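Local structure of 2-hydroxyisobutyryl-CoA synthetase (6HDY) at residues A[418-421]-A[422-425]; A[430-433]-A[434-438]; A[209-212]-A[213-216]. The protein belongs to the ANL superfamily of AMP-binding enzymes, pairing a large AMP-binding domain with a smaller C-terminal domain. One frame throughout, in Å; residues are numbered along the deposited sequence.

Contact 1 of 3, residues A[418-421]-A[422-425]; sequences EPSE and SVHA
Ser422 brings its hydroxyl beside that of Ser420, OG to OG 3.3 Å, where the chain leaves strand 413-419 and winds into the short helix 421-425. Val423 makes the defining bond: its backbone N donates to Ser420 OG at 3.2 Å, with an N-H...O angle of 150°. The serine oxygen is turned in between its own backbone N and carbonyl carbon (chi1 63°), a rotation that swings it over the first turn to meet the amide. Val423 closes round the same oxygen with a branch: CG2, set beside its backbone N, comes to 3.3 Å from Ser420 OG. The other methyl of Val423, CG1, packs on Pro419 CB at 3.9 Å, and both Pro419 and Val423 rest on Phe434 of helix 428-446. His424 takes up the carbonyl of the capping residue, N to Ser420 O 2.9 Å, in a nearly straight bond. Its CB lies 3.4 Å from Glu421 O, but the imidazole leads away from the turn to lean on Pro457. Ala425 adds the next i to i+4 bond, its N 2.8 Å from Glu421 O. The Glu421 side chain runs outward, extended beyond CG, and its OE1 accepts from Asn458 ND2. A serine hydroxyl that takes the amide three residues on, just ahead of the first helical turn, is a classic N-cap, here marking a strand-to-helix junction in the C-terminal domain.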
loop_
_atom_site.group_PDB
_atom_site.type_symbol
_atom_site.label_atom_id
_atom_site.label_comp_id
_atom_site.label_asym_id
_atom_site.label_seq_id
_atom_site.Cartn_x
_atom_site.Cartn_y
_atom_site.Cartn_z
ATOM N N GLU A 418 17.283 -4.488 26.788
ATOM C CA GLU A 418 17.224 -3.056 27.017
ATOM C C GLU A 418 16.562 -2.773 28.374
ATOM O O GLU A 418 15.469 -3.287 28.629
ATOM C CB GLU A 418 16.381 -2.358 25.928
ATOM C CG GLU A 418 17.180 -1.600 24.886
ATOM C CD GLU A 418 16.339 -0.855 23.871
ATOM O OE1 GLU A 418 15.341 -0.215 24.278
ATOM O OE2 GLU A 418 16.725 -0.841 22.679
ATOM N N PRO A 419 17.179 -1.940 29.245
ATOM C CA PRO A 419 16.458 -1.470 30.448
ATOM C C PRO A 419 15.629 -0.225 30.046
ATOM O O PRO A 419 15.863 0.354 28.977
ATOM C CB PRO A 419 17.592 -1.034 31.367
ATOM C CG PRO A 419 18.647 -0.514 30.405
ATOM C CD PRO A 419 18.491 -1.266 29.102
ATOM N N SER A 420 14.710 0.232 30.906
ATOM C CA SER A 420 13.956 1.458 30.627
ATOM C C SER A 420 14.853 2.690 30.869
ATOM O O SER A 420 15.867 2.594 31.585
ATOM C CB SER A 420 12.705 1.540 31.496
ATOM O OG SER A 420 13.034 1.600 32.872
ATOM N N GLU A 421 14.495 3.833 30.244
ATOM C CA GLU A 421 15.233 5.090 30.420
ATOM C C GLU A 421 15.298 5.528 31.915
ATOM O O GLU A 421 16.338 6.048 32.347
ATOM C CB GLU A 421 14.638 6.210 29.557
ATOM C CG GLU A 421 14.996 6.075 28.088
ATOM C CD GLU A 421 14.108 6.876 27.163
ATOM O OE1 GLU A 421 13.211 6.273 26.530
ATOM O OE2 GLU A 421 14.295 8.112 27.088
ATOM N N SER A 422 14.212 5.251 32.698
ATOM C CA SER A 422 14.123 5.562 34.136
ATOM C C SER A 422 15.041 4.651 34.959
ATOM O O SER A 422 15.633 5.122 35.943
ATOM C CB SER A 422 12.681 5.517 34.638
ATOM O OG SER A 422 12.166 4.198 34.679
ATOM N N VAL A 423 15.183 3.358 34.538
ATOM C CA VAL A 423 16.109 2.408 35.188
ATOM C C VAL A 423 17.545 2.901 34.892
ATOM O O VAL A 423 18.372 2.945 35.795
ATOM C CB VAL A 423 15.851 0.921 34.785
ATOM C CG1 VAL A 423 17.048 0.020 35.122
ATOM C CG2 VAL A 423 14.591 0.392 35.467
ATOM N N HIS A 424 17.803 3.346 33.639
ATOM C CA HIS A 424 19.095 3.910 33.222
ATOM C C HIS A 424 19.459 5.188 34.035
ATOM O O HIS A 424 20.565 5.260 34.597
ATOM C CB HIS A 424 19.145 4.162 31.694
ATOM C CG HIS A 424 20.525 4.491 31.217
ATOM N ND1 HIS A 424 21.467 3.488 30.963
ATOM C CD2 HIS A 424 21.120 5.697 31.058
ATOM C CE1 HIS A 424 22.585 4.121 30.637
ATOM N NE2 HIS A 424 22.426 5.453 30.685
ATOM N N ALA A 425 18.521 6.174 34.108
ATOM C CA ALA A 425 18.658 7.444 34.851
ATOM C C ALA A 425 18.893 7.258 36.358
ATOM O O ALA A 425 19.530 8.116 37.003
ATOM C CB ALA A 425 17.447 8.341 34.604
#

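Contact 2 of 3, residues A[430-433]-A[434-438]; sequences ALET and FRTEA
Ala430 to Ala438 form about two and a half turns of helix 428-446, tied by i to i+4 backbone bonds. Arg435 N to Leu431 O (3.0 Å) and Thr436 N to Glu432 O (3.1 Å) are both close to straight, whereas Phe434 N divides itself between Ala430 O at 3.1 Å and a weaker bond to Leu431 O. Thr433 O is doubly used: Glu437 N and the hydroxyl of Thr436, OG1 at 3.1 Å, reach it from the same face of its carbonyl plane, the hydroxyl well above that plane. A chi1 of 64° puts Thr436 OG1 between its own backbone N and carbonyl carbon, facing the preceding turn. On the outer side Arg435 grips Glu432 side-on. Arg435 NE meets Glu432 OE1 at 3.0 Å, in the guanidinium plane but off the carboxylate plane, and Arg435 NH2 meets the syn lone pair of Glu432 OE2 at 3.1 Å, with the two flat groups turned 44° against each other. The glutamate chain bends at chi2 and the arginine chain at chi3, folding the charged ends together three residues apart. Thr436 CG2 presses close beside the carboxylate, 3.2 Å from Glu432 OE2. Round the helix from this pair, the Phe434 ring packs inward on Val417 and Leu454, with Ala438 CB over one face near the rim. Glu437 turns to Arg441. Donating two bonds to Glu432 and one, from NH1, to Val452 O of strand 450-454, the guanidinium probably has its rotation largely fixed, and the opposed charges probably offset each other at this surface.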
loop_
_atom_site.group_PDB
_atom_site.type_symbol
_atom_site.label_atom_id
_atom_site.label_comp_id
_atom_site.label_asym_id
_atom_site.label_seq_id
_atom_site.Cartn_x
_atom_site.Cartn_y
_atom_site.Cartn_z
ATOM N N ALA A 430 21.334 0.530 39.864
ATOM C CA ALA A 430 19.967 0.237 39.454
ATOM C C ALA A 430 19.931 -0.577 38.151
ATOM O O ALA A 430 19.088 -1.471 38.017
ATOM C CB ALA A 430 19.179 1.521 39.290
ATOM N N LEU A 431 20.842 -0.260 37.195
ATOM C CA LEU A 431 20.987 -0.971 35.925
ATOM C C LEU A 431 21.401 -2.413 36.223
ATOM O O LEU A 431 20.736 -3.339 35.766
ATOM C CB LEU A 431 22.028 -0.278 35.017
ATOM C CG LEU A 431 21.546 0.941 34.238
ATOM C CD1 LEU A 431 22.713 1.815 33.817
ATOM C CD2 LEU A 431 20.692 0.535 33.038
ATOM N N GLU A 432 22.444 -2.594 37.043
ATOM C CA GLU A 432 22.927 -3.899 37.491
ATOM C C GLU A 432 21.834 -4.735 38.204
ATOM O O GLU A 432 21.714 -5.926 37.922
ATOM C CB GLU A 432 24.196 -3.750 38.345
ATOM C CG GLU A 432 24.877 -5.068 38.714
ATOM C CD GLU A 432 25.073 -6.123 37.630
ATOM O OE1 GLU A 432 25.382 -5.756 36.474
ATOM O OE2 GLU A 432 24.974 -7.326 37.956
ATOM N N THR A 433 21.019 -4.106 39.064
ATOM C CA THR A 433 19.893 -4.730 39.773
ATOM C C THR A 433 18.844 -5.246 38.760
ATOM O O THR A 433 18.219 -6.287 38.997
ATOM C CB THR A 433 19.293 -3.725 40.780
ATOM O OG1 THR A 433 20.297 -3.371 41.743
ATOM C CG2 THR A 433 18.045 -4.256 41.495
ATOM N N PHE A 434 18.648 -4.517 37.645
ATOM C CA PHE A 434 17.693 -4.949 36.636
ATOM C C PHE A 434 18.243 -6.152 35.849
ATOM O O PHE A 434 17.513 -7.129 35.662
ATOM C CB PHE A 434 17.232 -3.795 35.720
ATOM C CG PHE A 434 16.469 -4.311 34.521
ATOM C CD1 PHE A 434 15.173 -4.805 34.661
ATOM C CD2 PHE A 434 17.079 -4.405 33.278
ATOM C CE1 PHE A 434 14.508 -5.387 33.576
ATOM C CE2 PHE A 434 16.402 -4.960 32.189
ATOM C CZ PHE A 434 15.121 -5.449 32.347
ATOM N N ARG A 435 19.519 -6.073 35.398
ATOM C CA ARG A 435 20.230 -7.131 34.663
ATOM C C ARG A 435 20.148 -8.491 35.393
ATOM O O ARG A 435 19.809 -9.492 34.763
ATOM C CB ARG A 435 21.703 -6.742 34.422
ATOM C CG ARG A 435 22.368 -7.500 33.268
ATOM C CD ARG A 435 23.849 -7.186 33.118
ATOM N NE ARG A 435 24.608 -7.603 34.301
ATOM C CZ ARG A 435 25.095 -8.825 34.493
ATOM N NH1 ARG A 435 24.936 -9.765 33.568
ATOM N NH2 ARG A 435 25.760 -9.113 35.607
ATOM N N THR A 436 20.393 -8.501 36.719
ATOM C CA THR A 436 20.319 -9.695 37.569
ATOM C C THR A 436 18.866 -10.187 37.731
ATOM O O THR A 436 18.620 -11.394 37.656
ATOM C CB THR A 436 21.044 -9.480 38.916
ATOM O OG1 THR A 436 20.391 -8.458 39.680
ATOM C CG2 THR A 436 22.506 -9.142 38.739
ATOM N N GLU A 437 17.913 -9.263 37.936
ATOM C CA GLU A 437 16.493 -9.616 38.081
ATOM C C GLU A 437 15.869 -10.190 36.788
ATOM O O GLU A 437 15.031 -11.095 36.871
ATOM C CB GLU A 437 15.676 -8.440 38.625
ATOM C CG GLU A 437 15.087 -8.719 39.997
ATOM C CD GLU A 437 13.804 -9.530 39.984
ATOM O OE1 GLU A 437 13.888 -10.778 39.911
ATOM O OE2 GLU A 437 12.713 -8.918 40.047
ATOM N N ALA A 438 16.283 -9.665 35.606
ATOM C CA ALA A 438 15.847 -10.150 34.286
ATOM C C ALA A 438 16.339 -11.602 34.132
ATOM O O ALA A 438 15.532 -12.480 33.844
ATOM C CB ALA A 438 16.427 -9.278 33.176
#

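Contact 3 of 3, residues A[209-212]-A[213-216]; sequences WLDT and MKPA
This is a local contact at the C-terminal end of helix 202-213, where Trp209 to Thr212 meet the residues that lead the chain toward strand 217-220. Met213 N closes the last regular turn on Trp209 O at 2.8 Å. Its side chain lies alongside the indole, pointing the same way, and bends twice to bring Met213 CE obliquely to 3.7 Å from Trp209 CZ3. Trp209 and Met213 also pack on the second subunit, against its Leu174 and Pro109. Lys214 N still bonds to Leu210 O, 2.9 Å, from above the carbonyl plane, but its phi is positive (54°), and Pro215, lacking an N-H, cannot extend the helical bonding. In the fold, the helix belongs to a beta-alpha-beta crossover that joins the parallel strands 191-193 and 217-220, with strand 165-168 between them. Pro215 lays CG across Leu210 CD2 at 3.8 Å, roughly at right angles, while both residues pack on strand 165-168. Lys214 curls back toward the last turn, bent at chi2 and chi4, to place NZ 2.7 Å from Asp211 O, in the carbonyl plane on a lone pair. The Asp211 carboxylate runs alongside, but OD1 lies 3.8 Å from Lys214 NZ, a long salt bridge. Asn241 O is a second acceptor for the ammonium, whose positive charge probably suits the carbonyl-rich helix end.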
loop_
_atom_site.group_PDB
_atom_site.type_symbol
_atom_site.label_atom_id
_atom_site.label_comp_id
_atom_site.label_asym_id
_atom_site.label_seq_id
_atom_site.Cartn_x
_atom_site.Cartn_y
_atom_site.Cartn_z
ATOM N N TRP A 209 -1.766 11.876 12.425
ATOM C CA TRP A 209 -3.031 11.498 11.793
ATOM C C TRP A 209 -3.981 10.824 12.756
ATOM O O TRP A 209 -5.176 11.060 12.666
ATOM C CB TRP A 209 -2.822 10.625 10.536
ATOM C CG TRP A 209 -2.488 11.433 9.326
ATOM C CD1 TRP A 209 -1.255 11.891 8.966
ATOM C CD2 TRP A 209 -3.398 11.909 8.333
ATOM N NE1 TRP A 209 -1.337 12.618 7.809
ATOM C CE2 TRP A 209 -2.644 12.652 7.396
ATOM C CE3 TRP A 209 -4.777 11.749 8.113
ATOM C CZ2 TRP A 209 -3.226 13.268 6.282
ATOM C CZ3 TRP A 209 -5.342 12.342 6.995
ATOM C CH2 TRP A 209 -4.578 13.107 6.113
ATOM N N LEU A 210 -3.465 9.985 13.675
ATOM C CA LEU A 210 -4.287 9.284 14.677
ATOM C C LEU A 210 -4.837 10.265 15.726
ATOM O O LEU A 210 -5.964 10.089 16.202
ATOM C CB LEU A 210 -3.491 8.172 15.374
ATOM C CG LEU A 210 -2.878 7.075 14.479
ATOM C CD1 LEU A 210 -1.860 6.277 15.254
ATOM C CD2 LEU A 210 -3.932 6.158 13.900
ATOM N N ASP A 211 -4.034 11.289 16.087
ATOM C CA ASP A 211 -4.425 12.336 17.030
ATOM C C ASP A 211 -5.505 13.217 16.396
ATOM O O ASP A 211 -6.470 13.558 17.068
ATOM C CB ASP A 211 -3.204 13.186 17.426
ATOM C CG ASP A 211 -3.453 14.134 18.599
ATOM O OD1 ASP A 211 -3.456 13.656 19.758
ATOM O OD2 ASP A 211 -3.582 15.353 18.358
ATOM N N THR A 212 -5.355 13.564 15.096
ATOM C CA THR A 212 -6.330 14.379 14.367
ATOM C C THR A 212 -7.627 13.602 14.066
ATOM O O THR A 212 -8.711 14.069 14.423
ATOM C CB THR A 212 -5.704 14.944 13.079
ATOM O OG1 THR A 212 -4.491 15.637 13.388
ATOM C CG2 THR A 212 -6.663 15.861 12.306
ATOM N N MET A 213 -7.506 12.437 13.396
ATOM C CA MET A 213 -8.622 11.601 12.923
ATOM C C MET A 213 -9.363 10.845 14.008
ATOM O O MET A 213 -10.552 10.607 13.853
ATOM C CB MET A 213 -8.157 10.610 11.829
ATOM C CG MET A 213 -7.702 11.248 10.531
ATOM S SD MET A 213 -9.008 12.101 9.598
ATOM C CE MET A 213 -8.121 13.527 9.205
ATOM N N LYS A 214 -8.665 10.426 15.084
ATOM C CA LYS A 214 -9.237 9.670 16.218
ATOM C C LYS A 214 -10.001 8.382 15.745
ATOM O O LYS A 214 -11.221 8.293 15.891
ATOM C CB LYS A 214 -10.084 10.569 17.161
ATOM C CG LYS A 214 -9.357 11.845 17.602
ATOM C CD LYS A 214 -9.211 11.955 19.102
ATOM C CE LYS A 214 -8.765 13.333 19.541
ATOM N NZ LYS A 214 -7.283 13.440 19.664
ATOM N N PRO A 215 -9.282 7.368 15.188
ATOM C CA PRO A 215 -9.967 6.162 14.687
ATOM C C PRO A 215 -10.552 5.246 15.741
ATOM O O PRO A 215 -10.011 5.131 16.849
ATOM C CB PRO A 215 -8.861 5.438 13.914
ATOM C CG PRO A 215 -7.620 5.825 14.624
ATOM C CD PRO A 215 -7.829 7.287 14.919
ATOM N N ALA A 216 -11.629 4.550 15.373
ATOM C CA ALA A 216 -12.242 3.592 16.281
ATOM C C ALA A 216 -11.438 2.292 16.306
ATOM O O ALA A 216 -11.460 1.597 17.321
ATOM C CB ALA A 216 -13.680 3.317 15.871
#

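In the fold
Contacts 1 and 2 are neighbours in the C-terminal domain, in series along the chain with centres 10 Å apart. They touch directly: Pro419 CG lies 3.5 Å from Leu431 CD2, and His424 ND1 is equally near Leu431 CD1, so the end of strand 413-419 and helix 421-425 both pack against helix 428-446. Contact 3 belongs to the large AMP-binding part of the enzyme. Its centre is about 30 Å from that of contact 1 and about 38 Å from that of contact 2, with nearest atoms about 19 and 27 Å apart. The (3s)-3-hydroxybutanoic acid pocket, lined by residues such as Tyr175, Ser250 and Phe284, includes no residue of the three contacts.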